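Local coordinates for protein carboxylesterase (PDB 3WJ2) that probably hydrolyses carboxylic esters, as a carboxylesterase of the alpha/beta-hydrolase fold from Ferroplasma acidiphilum, at residues 49-54 with 70-75; 63-68 with 111-116; 186-191 with 230-235; 193-198 with 254-259. One frame throughout, in Å; residues are numbered along the deposited sequence.

Contact 1: residues 49-54 with 70-75; sequences EIKEIK and YDDNNA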
# COMPACT_ATOMS: atom_id res chain seq x y z
N GLU B 49 12.54 23.59 30.63
CA GLU B 49 12.50 23.76 32.09
C GLU B 49 11.38 23.01 32.70
O GLU B 49 10.21 23.07 32.25
CB GLU B 49 12.43 25.26 32.50
CG GLU B 49 13.75 25.92 32.14
CD GLU B 49 15.01 25.21 32.73
OE1 GLU B 49 15.08 24.96 33.98
OE2 GLU B 49 15.94 24.91 31.94
N ILE B 50 11.73 22.27 33.76
CA ILE B 50 10.74 21.57 34.53
C ILE B 50 10.82 21.91 36.02
O ILE B 50 11.92 21.89 36.58
CB ILE B 50 10.95 20.00 34.39
CG1 ILE B 50 10.75 19.62 32.90
CG2 ILE B 50 9.99 19.22 35.33
CD1 ILE B 50 9.34 19.83 32.45
N LYS B 51 9.68 22.16 36.65
CA LYS B 51 9.64 22.55 38.10
C LYS B 51 10.36 21.59 39.05
O LYS B 51 11.20 21.99 39.86
CB LYS B 51 8.22 22.67 38.57
CG LYS B 51 7.49 23.85 37.98
CD LYS B 51 6.19 24.07 38.72
CE LYS B 51 5.44 25.22 38.04
NZ LYS B 51 4.59 24.69 36.91
N GLU B 52 10.05 20.30 38.95
CA GLU B 52 10.73 19.34 39.82
C GLU B 52 11.27 18.14 39.09
O GLU B 52 10.53 17.51 38.30
CB GLU B 52 9.87 18.96 41.05
CG GLU B 52 8.56 18.24 40.96
CD GLU B 52 8.26 17.34 42.23
OE1 GLU B 52 7.43 16.37 42.13
OE2 GLU B 52 8.85 17.60 43.31
N ILE B 53 12.53 17.85 39.36
CA ILE B 53 13.17 16.64 38.81
C ILE B 53 13.85 15.91 39.96
O ILE B 53 14.61 16.51 40.76
CB ILE B 53 14.14 16.94 37.70
CG1 ILE B 53 13.46 17.75 36.55
CG2 ILE B 53 14.83 15.59 37.08
CD1 ILE B 53 14.25 17.86 35.29
N LYS B 54 13.61 14.60 40.06
CA LYS B 54 14.19 13.85 41.15
C LYS B 54 14.63 12.48 40.67
O LYS B 54 13.86 11.78 39.99
CB LYS B 54 13.25 13.71 42.29
CG LYS B 54 13.96 13.04 43.46
CD LYS B 54 13.01 12.86 44.67
CE LYS B 54 13.77 12.45 45.93
NZ LYS B 54 14.56 11.19 45.78
N TYR B 70 10.11 13.39 36.45
CA TYR B 70 9.97 14.78 35.92
C TYR B 70 8.58 15.20 36.21
O TYR B 70 7.60 14.46 35.86
CB TYR B 70 10.13 14.80 34.40
CG TYR B 70 11.43 14.26 33.90
CD1 TYR B 70 12.51 15.10 33.62
CD2 TYR B 70 11.62 12.84 33.69
CE1 TYR B 70 13.67 14.60 33.12
CE2 TYR B 70 12.75 12.34 33.24
CZ TYR B 70 13.83 13.20 32.91
OH TYR B 70 15.00 12.72 32.38
N ASP B 71 8.36 16.38 36.83
CA ASP B 71 7.00 16.72 37.18
C ASP B 71 6.92 18.25 37.10
O ASP B 71 7.63 18.93 37.86
CB ASP B 71 6.71 16.30 38.62
CG ASP B 71 5.30 16.57 39.07
OD1 ASP B 71 4.46 17.00 38.24
OD2 ASP B 71 5.03 16.32 40.30
N ASP B 72 6.21 18.73 36.09
CA ASP B 72 6.10 20.20 35.93
C ASP B 72 4.85 20.76 36.56
O ASP B 72 4.48 21.93 36.30
CB ASP B 72 6.04 20.51 34.43
CG ASP B 72 6.53 21.96 34.09
OD1 ASP B 72 7.47 22.47 34.71
OD2 ASP B 72 5.94 22.55 33.14
N ASN B 73 4.08 19.97 37.28
CA ASN B 73 2.67 20.36 37.56
C ASN B 73 2.15 19.82 38.90
O ASN B 73 0.95 19.68 39.07
CB ASN B 73 1.82 19.89 36.33
CG ASN B 73 0.42 20.49 36.27
OD1 ASN B 73 0.14 21.58 36.84
ND2 ASN B 73 -0.49 19.78 35.55
N ASN B 74 3.04 19.50 39.83
CA ASN B 74 2.76 18.75 41.06
C ASN B 74 1.67 17.66 40.86
O ASN B 74 0.67 17.59 41.55
CB ASN B 74 2.39 19.72 42.23
CG ASN B 74 2.45 19.05 43.63
OD1 ASN B 74 3.25 18.14 43.88
ND2 ASN B 74 1.59 19.50 44.54
N ALA B 75 1.83 16.82 39.83
CA ALA B 75 0.73 15.98 39.40
C ALA B 75 0.41 14.81 40.29
O ALA B 75 1.32 14.27 40.89
CB ALA B 75 1.14 15.38 37.98

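Contact 2: residues 63-68 with 111-116; sequences RTLNAR and ISIEYR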
# COMPACT_ATOMS: atom_id res chain seq x y z
N ARG B 63 18.45 -6.65 41.65
CA ARG B 63 19.07 -5.60 40.88
C ARG B 63 18.35 -4.30 41.21
O ARG B 63 17.21 -4.32 41.56
CB ARG B 63 19.00 -5.89 39.33
CG ARG B 63 17.61 -5.66 38.66
CD ARG B 63 16.66 -6.85 38.97
NE ARG B 63 15.49 -6.77 38.08
CZ ARG B 63 14.33 -7.40 38.26
NH1 ARG B 63 13.38 -7.34 37.29
NH2 ARG B 63 14.07 -8.13 39.39
N THR B 64 19.10 -3.21 41.11
CA THR B 64 18.53 -1.87 41.32
C THR B 64 18.62 -1.10 39.99
O THR B 64 19.64 -1.19 39.26
CB THR B 64 19.41 -1.17 42.39
OG1 THR B 64 19.26 -1.93 43.61
CG2 THR B 64 19.00 0.25 42.56
N LEU B 65 17.53 -0.39 39.66
CA LEU B 65 17.51 0.39 38.43
C LEU B 65 17.54 1.88 38.81
O LEU B 65 16.85 2.29 39.78
CB LEU B 65 16.16 0.21 37.72
CG LEU B 65 15.86 -1.30 37.49
CD1 LEU B 65 14.52 -1.39 36.68
CD2 LEU B 65 16.91 -2.12 36.74
N ASN B 66 18.17 2.65 37.95
CA ASN B 66 17.98 4.10 38.05
C ASN B 66 16.62 4.51 37.51
O ASN B 66 16.11 3.91 36.53
CB ASN B 66 19.03 4.90 37.29
CG ASN B 66 20.42 4.77 37.86
OD1 ASN B 66 21.45 4.72 37.13
ND2 ASN B 66 20.49 4.78 39.14
N ALA B 67 16.00 5.55 38.09
CA ALA B 67 14.76 6.18 37.55
C ALA B 67 14.80 7.66 37.76
O ALA B 67 15.35 8.12 38.80
CB ALA B 67 13.56 5.64 38.16
N ARG B 68 14.35 8.43 36.78
CA ARG B 68 14.25 9.89 36.96
C ARG B 68 12.83 10.32 36.82
O ARG B 68 12.19 10.05 35.76
CB ARG B 68 15.19 10.64 36.01
CG ARG B 68 15.10 12.14 36.13
CD ARG B 68 16.17 12.84 35.36
NE ARG B 68 17.53 12.56 35.91
CZ ARG B 68 18.71 12.72 35.30
NH1 ARG B 68 18.82 13.17 34.01
NH2 ARG B 68 19.83 12.39 35.98
N ILE B 111 8.16 9.12 34.73
CA ILE B 111 9.23 8.45 35.46
C ILE B 111 9.98 7.62 34.45
O ILE B 111 9.52 6.55 34.01
CB ILE B 111 8.71 7.56 36.64
CG1 ILE B 111 7.86 8.48 37.59
CG2 ILE B 111 9.92 6.88 37.38
CD1 ILE B 111 7.17 7.67 38.75
N SER B 112 11.18 8.06 34.10
CA SER B 112 11.97 7.40 33.07
C SER B 112 12.83 6.34 33.72
O SER B 112 13.64 6.60 34.66
CB SER B 112 12.78 8.48 32.34
OG SER B 112 13.69 7.84 31.43
N ILE B 113 12.62 5.07 33.32
CA ILE B 113 13.28 3.94 33.99
C ILE B 113 14.38 3.31 33.18
O ILE B 113 14.23 3.03 31.97
CB ILE B 113 12.23 2.87 34.36
CG1 ILE B 113 11.24 3.46 35.38
CG2 ILE B 113 12.87 1.60 34.94
CD1 ILE B 113 9.89 2.76 35.33
N GLU B 114 15.54 3.16 33.82
CA GLU B 114 16.68 2.50 33.18
C GLU B 114 16.68 1.00 33.35
O GLU B 114 17.40 0.47 34.26
CB GLU B 114 18.06 3.03 33.67
CG GLU B 114 18.54 4.07 32.81
CD GLU B 114 19.88 4.63 33.29
OE1 GLU B 114 20.59 4.09 34.20
OE2 GLU B 114 20.13 5.72 32.77
N TYR B 115 16.03 0.28 32.43
CA TYR B 115 16.13 -1.19 32.44
C TYR B 115 17.44 -1.69 31.93
O TYR B 115 18.23 -0.91 31.36
CB TYR B 115 14.97 -1.75 31.56
CG TYR B 115 14.99 -1.22 30.10
CD1 TYR B 115 15.77 -1.90 29.11
CD2 TYR B 115 14.28 -0.03 29.76
CE1 TYR B 115 15.74 -1.38 27.81
CE2 TYR B 115 14.23 0.41 28.43
CZ TYR B 115 14.98 -0.27 27.51
OH TYR B 115 15.08 0.11 26.18
N ARG B 116 17.72 -2.95 32.19
CA ARG B 116 19.07 -3.56 31.87
C ARG B 116 19.12 -3.83 30.35
O ARG B 116 18.11 -4.23 29.69
CB ARG B 116 19.28 -4.81 32.68
CG ARG B 116 19.48 -4.39 34.19
CD ARG B 116 19.52 -5.66 35.09
NE ARG B 116 18.25 -6.38 34.99
CZ ARG B 116 18.00 -7.60 35.45
NH1 ARG B 116 19.06 -8.23 36.04
NH2 ARG B 116 16.82 -8.19 35.30
O HOH W 1 20.02 1.67 35.95

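Contact 3: residues 186-191 with 230-235; sequences SLAPDN and SPLVAD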
# COMPACT_ATOMS: atom_id res chain seq x y z
N SER B 186 8.73 -2.30 18.60
CA SER B 186 9.07 -3.56 17.91
C SER B 186 8.02 -4.56 18.50
O SER B 186 7.65 -4.49 19.70
CB SER B 186 10.54 -3.95 18.06
OG SER B 186 10.83 -3.86 19.48
N LEU B 187 7.36 -5.37 17.71
CA LEU B 187 6.39 -6.25 18.31
C LEU B 187 6.45 -7.72 17.82
O LEU B 187 5.73 -8.61 18.34
CB LEU B 187 5.00 -5.79 17.94
CG LEU B 187 4.55 -4.44 18.61
CD1 LEU B 187 3.29 -3.92 17.80
CD2 LEU B 187 4.29 -4.59 20.07
N ALA B 188 7.03 -7.90 16.65
CA ALA B 188 6.88 -9.19 15.92
C ALA B 188 8.24 -9.63 15.38
O ALA B 188 9.19 -8.82 15.13
CB ALA B 188 5.85 -9.02 14.73
N PRO B 189 8.30 -10.96 15.06
CA PRO B 189 9.51 -11.45 14.45
C PRO B 189 9.49 -11.13 12.97
O PRO B 189 9.37 -12.09 12.16
CB PRO B 189 9.39 -12.97 14.62
CG PRO B 189 7.86 -13.24 14.57
CD PRO B 189 7.29 -12.03 15.31
N ASP B 190 9.88 -9.93 12.57
CA ASP B 190 9.57 -9.52 11.10
C ASP B 190 10.75 -9.24 10.22
O ASP B 190 11.46 -8.23 10.39
CB ASP B 190 8.60 -8.34 11.17
CG ASP B 190 8.16 -7.84 9.79
OD1 ASP B 190 8.32 -8.64 8.88
OD2 ASP B 190 7.64 -6.68 9.75
N ASN B 191 11.03 -10.07 9.22
CA ASN B 191 11.98 -9.72 8.16
C ASN B 191 11.33 -9.88 6.78
O ASN B 191 11.98 -10.17 5.75
CB ASN B 191 13.30 -10.52 8.24
CG ASN B 191 13.10 -11.99 7.93
OD1 ASN B 191 11.99 -12.52 8.10
ND2 ASN B 191 14.16 -12.67 7.55
N SER B 230 7.65 -10.94 21.92
CA SER B 230 6.95 -10.43 20.73
C SER B 230 5.46 -10.48 21.02
O SER B 230 4.79 -11.55 20.86
CB SER B 230 7.19 -11.24 19.39
OG SER B 230 8.59 -11.17 18.93
N PRO B 231 4.81 -9.42 21.44
CA PRO B 231 3.40 -9.39 21.81
C PRO B 231 2.48 -9.87 20.69
O PRO B 231 1.37 -10.32 20.98
CB PRO B 231 3.14 -7.88 22.12
CG PRO B 231 4.48 -7.49 22.76
CD PRO B 231 5.55 -8.21 21.88
N LEU B 232 2.92 -9.76 19.43
CA LEU B 232 2.03 -10.17 18.36
C LEU B 232 1.87 -11.68 18.38
O LEU B 232 0.98 -12.15 17.68
CB LEU B 232 2.56 -9.68 16.97
CG LEU B 232 1.96 -8.32 16.73
CD1 LEU B 232 2.76 -7.63 15.55
CD2 LEU B 232 0.42 -8.37 16.33
N VAL B 233 2.67 -12.42 19.14
CA VAL B 233 2.44 -13.90 19.19
C VAL B 233 1.40 -14.29 20.23
O VAL B 233 1.10 -15.52 20.33
CB VAL B 233 3.80 -14.69 19.23
CG1 VAL B 233 4.72 -14.29 18.06
CG2 VAL B 233 4.45 -14.53 20.48
N ALA B 234 0.88 -13.35 21.05
CA ALA B 234 -0.20 -13.62 22.05
C ALA B 234 -1.39 -14.20 21.31
O ALA B 234 -1.63 -13.91 20.15
CB ALA B 234 -0.63 -12.38 22.78
N ASP B 235 -2.12 -15.05 21.98
CA ASP B 235 -3.28 -15.58 21.28
C ASP B 235 -4.58 -14.86 21.69
O ASP B 235 -5.64 -15.12 21.11
CB ASP B 235 -3.33 -17.12 21.39
CG ASP B 235 -3.28 -17.60 22.80
OD1 ASP B 235 -3.77 -16.85 23.69
OD2 ASP B 235 -2.74 -18.74 23.02

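Contact 4: residues 193-198 with 254-259; sequences SRSFIE and RDPEET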
# COMPACT_ATOMS: atom_id res chain seq x y z
N SER B 193 7.54 -8.33 6.14
CA SER B 193 6.37 -7.49 5.81
C SER B 193 6.76 -6.41 4.75
O SER B 193 7.90 -6.21 4.43
CB SER B 193 5.79 -6.78 7.04
OG SER B 193 6.78 -5.78 7.46
N ARG B 194 5.76 -5.83 4.13
CA ARG B 194 6.04 -4.87 3.08
C ARG B 194 6.70 -3.61 3.66
O ARG B 194 7.65 -3.14 3.08
CB ARG B 194 4.77 -4.54 2.33
CG ARG B 194 5.10 -3.54 1.11
CD ARG B 194 3.82 -3.16 0.26
NE ARG B 194 4.30 -2.26 -0.85
CZ ARG B 194 4.87 -2.67 -1.99
NH1 ARG B 194 5.02 -3.98 -2.24
NH2 ARG B 194 5.35 -1.78 -2.90
N SER B 195 6.24 -3.16 4.86
CA SER B 195 6.98 -1.96 5.34
C SER B 195 8.41 -2.36 5.63
O SER B 195 9.36 -1.56 5.48
CB SER B 195 6.33 -1.38 6.62
OG SER B 195 6.28 -2.37 7.70
N PHE B 196 8.63 -3.59 6.17
CA PHE B 196 10.02 -3.99 6.44
C PHE B 196 10.95 -3.97 5.22
O PHE B 196 12.03 -3.36 5.27
CB PHE B 196 10.09 -5.40 7.09
CG PHE B 196 11.49 -5.90 7.19
CD1 PHE B 196 12.21 -5.65 8.39
CD2 PHE B 196 12.12 -6.61 6.15
CE1 PHE B 196 13.60 -6.12 8.49
CE2 PHE B 196 13.45 -7.03 6.26
CZ PHE B 196 14.16 -6.78 7.44
N ILE B 197 10.46 -4.57 4.13
CA ILE B 197 11.30 -4.64 2.96
C ILE B 197 11.38 -3.31 2.24
O ILE B 197 12.45 -2.96 1.73
CB ILE B 197 10.88 -5.83 2.06
CG1 ILE B 197 12.04 -6.29 1.20
CG2 ILE B 197 9.61 -5.47 1.21
CD1 ILE B 197 13.20 -6.86 2.05
N GLU B 198 10.31 -2.55 2.24
CA GLU B 198 10.42 -1.29 1.46
C GLU B 198 11.25 -0.25 2.13
O GLU B 198 11.87 0.63 1.48
CB GLU B 198 9.06 -0.69 1.22
CG GLU B 198 8.11 -1.61 0.33
CD GLU B 198 8.69 -1.91 -1.03
OE1 GLU B 198 8.70 -0.92 -1.80
OE2 GLU B 198 9.31 -2.98 -1.29
N ARG B 254 6.47 -0.43 10.89
CA ARG B 254 5.14 0.12 10.85
C ARG B 254 4.04 -0.96 10.70
O ARG B 254 3.03 -0.89 11.38
CB ARG B 254 5.07 1.07 9.63
CG ARG B 254 3.68 1.72 9.39
CD ARG B 254 3.64 2.34 7.97
NE ARG B 254 3.43 1.24 7.04
CZ ARG B 254 3.44 1.45 5.72
NH1 ARG B 254 3.85 2.62 5.20
NH2 ARG B 254 3.19 0.43 4.90
N ASP B 255 4.19 -1.84 9.71
CA ASP B 255 2.98 -2.72 9.43
C ASP B 255 2.56 -3.60 10.66
O ASP B 255 1.36 -3.61 11.00
CB ASP B 255 3.17 -3.58 8.20
CG ASP B 255 3.06 -2.74 6.86
OD1 ASP B 255 2.60 -1.60 6.90
OD2 ASP B 255 3.43 -3.31 5.82
N PRO B 256 3.53 -4.25 11.34
CA PRO B 256 3.08 -4.99 12.54
C PRO B 256 2.42 -4.13 13.61
O PRO B 256 1.51 -4.60 14.33
CB PRO B 256 4.40 -5.66 13.06
CG PRO B 256 5.32 -5.76 11.80
CD PRO B 256 4.97 -4.41 11.10
N GLU B 257 2.85 -2.85 13.73
CA GLU B 257 2.19 -2.01 14.70
C GLU B 257 0.77 -1.72 14.38
O GLU B 257 -0.07 -1.52 15.24
CB GLU B 257 3.01 -0.65 14.79
CG GLU B 257 4.43 -0.89 15.34
CD GLU B 257 5.34 0.29 15.01
OE1 GLU B 257 4.84 1.20 14.33
OE2 GLU B 257 6.56 0.20 15.42
N GLU B 258 0.49 -1.50 13.08
CA GLU B 258 -0.85 -1.12 12.63
C GLU B 258 -1.71 -2.39 12.77
O GLU B 258 -2.87 -2.24 13.24
CB GLU B 258 -0.81 -0.60 11.19
CG GLU B 258 0.03 0.75 11.22
CD GLU B 258 -0.07 1.55 9.95
OE1 GLU B 258 -0.60 1.06 8.87
OE2 GLU B 258 0.43 2.69 9.96
N THR B 259 -1.09 -3.55 12.61
CA THR B 259 -1.88 -4.82 12.90
C THR B 259 -2.19 -4.93 14.37
O THR B 259 -3.34 -5.20 14.77
CB THR B 259 -1.07 -6.03 12.50
OG1 THR B 259 -0.89 -6.00 11.05
CG2 THR B 259 -1.65 -7.37 13.00
O HOH W 2 2.99 -5.92 5.09

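Contact 1: residues 49-54 with 70-75
Glu52 and Asp71 face each other as an antiparallel hydrogen-bonded pair: Glu52 N gives to Asp71 O at 3.0 Å and Asp71 N to Glu52 O at 2.9 Å. Next to this pair a side chain takes over from the sheet pattern, Asp72 OD1 accepting Lys51 N on its anti lone pair at 3.0 Å. The lysine chain runs roughly perpendicular to the Asp72 side chain and bends at its last torsion (chi4 87°), which sets Lys51 NZ on the backbone atom Asp72 O, 2.8 Å away.

Among the charges, the Glu52 and Asp71 side chains extend alongside each other with their carboxylate planes 63° apart, and Glu52 OE1 comes within 3.0 Å of Asp71 OD2. A salt bridge from Lys109 to Asp71 OD2 would probably ease that repulsion. Asp71 OD1 meanwhile closes an Asx turn with Asn73 N and also takes Ala75 N, which restrains the carboxylate.

The one apolar side-chain contact is Ile53 CD1, which touches Tyr70 CD1 at 3.7 Å; Ile50 CD1 also packs against the Asp72 side chain.

This is the open end of the hairpin formed by strands 52-60 and 63-71. Helix 96-106 packs on Tyr70 through Cys99 and Ala103, with Asp96 bonding its hydroxyl, and strand 109-113 runs alongside.

Contact 2: residues 63-68 with 111-116
Leu65 and Ala67 lay their methyls against the isoleucines of the neighbouring strand: Leu65 CD1 meets Ile113 CG2 at 3.8 Å, and Ala67 CB meets Ile111 CG2 at 3.9 Å. With CG set opposite its carbonyl carbon (chi1 -54°), Leu65 also brings CD2 within 3.6 Å of Glu114 O. Ala67 and Ile113 form a non-hydrogen-bonded antiparallel pair, and the backbone around them is stitched by Glu114 N to Asn66 O and by a reciprocal pair of bonds between Arg68 and Ser112. In the alpha/beta-hydrolase sheet this is where the antiparallel hairpin of the N-terminal part joins the parallel strands, since strand 109-113 is bonded on its other side to the parallel strand 78-82.

Further out, the Asn66 and Glu114 side chains extend next to one another in the same direction. One water accepts from Asn66 N at 2.9 Å and donates to Glu114 OE1 at 3.0 Å, while Ile92 N holds Glu114 OE2.

At the far end the side chains of Arg63 and Arg116 are almost perpendicular, their guanidinium planes 37° apart. Arg63 NE stands over one face of the Arg116 guanidinium, 3.4 Å from Arg116 NH2. Both arginines are gathered round Asp129, which forms a salt bridge with each, and Asp132 binds Arg63 as well.

Contact 3: residues 186-191 with 230-235
Leu187 turns CG opposite its own carbonyl carbon (chi1 -70°), which swings the branched end to the Pro231 ring while its carbonyl oxygen faces the Leu232 amide. Leu232, its first torsion displaced to -90°, has CD1 against Leu187 and Ala188. Leu232 CD1 lies 3.5 Å from Ala188 CB, tighter than usual van der Waals contact, and 3.8 Å from Leu187 CB. Leu187 CD2 approaches Pro231 CG at 4.0 Å, the leucine side chain standing roughly square to the proline.

One hydrogen bond spans the pair: Leu232 N gives to Leu187 O at 3.2 Å, nearly straight at 168°. Pro231 N is about as near that oxygen but has no hydrogen to offer. Residues 231-233 form a 3-10 turn, closed by Val233 N to Ser230 O at 2.9 Å; the Leu232 amide lies in the first turn, ahead of the turn's own bonds, and Leu187 O is its acceptor.

In the alpha/beta-hydrolase fold these are two loops beside the parallel part of the sheet. Segment 186-191 follows strand 180-183; the loop holding 230-235 leads toward strand 243-248, which neighbours strand 180-183 in the sheet. Helix 254-266 lies against both loops, with Tyr260 touching Leu187 and Pro231, while Ala164 and Leu167 of helix 157-172 pack on Pro231.

Outward, Pro189 centres an inverse gamma turn. Pro189 CD lies 3.9 Å from Ser230 OG. A looser contact joins Pro189 CD to Val233 CG1 at 4.4 Å. Phe192 of a second subunit packs on Ala188, Pro189 and Leu232, and Asn191 ND2 of that subunit bonds Leu232 O.

Contact 4: residues 193-198 with 254-259
Ser195 and Asp255 point at each other across the first turns of two nearly antiparallel helices, whose short axes make an angle of 163°, and each side chain takes the other residue's amide. Ser195 OG stands between its own backbone N and carbonyl carbon (chi1 58°), a position from which it accepts Asp255 N at 2.9 Å. It also bonds Pro252 O. In return Asp255 OD2 accepts Ser195 N at 3.0 Å; this donor lies well above the carboxylate plane, 58° out of it.

The other oxygen, Asp255 OD1, lies in the guanidinium plane of its neighbour Arg254, which grips it side-on with NE (3.0 Å) and NH2 (2.9 Å); Arg254 NH1 also bonds the backbone oxygen of Glu249. Ser195 CB sits over one face of the Arg254 guanidinium, 3.9 Å from its NE, so the serine methylene lies against the bonded arginine-carboxylate pair. A water extends the network, accepting from Arg194 N and donating to Asp255 OD2 at 2.7 Å.

Before the shorter helix, Ser193 is the N-cap: its OG accepts Phe196 N at 3.1 Å and is tied to Asp190 as well. Arg194 reaches away to a salt bridge with Glu249 of a third subunit.

The carboxylate of Asp255 thus faces amides at the start of helix 194-198 and an arginine at once. Both the positive end of that helix and the guanidinium would probably stabilise its negative charge, while the reciprocal bonds fix how the two helix starts meet.

Overall arrangement
Contacts 1 and 2 share strand 63-71 and touch, Ile53 CG2 lying 3.5 Å from Arg68 CD; contact 1 closes the hairpin's open end and contact 2 joins the hairpin to strand 109-113. Contacts 3 and 4, centres about 12 Å apart, lie on the other side of the chain's centre from contact 1, whose centre is about 35 Å from that of contact 3. They follow in the sequence, and their segments alternate along the chain, as do those of contacts 1 and 2. Asp190 and Leu232 of contact 3 both pack on Pro256 of contact 4. No other chain touches contacts 1 and 2, whereas contacts 3 and 4 both meet the second subunit, so these two also form part of a subunit interface.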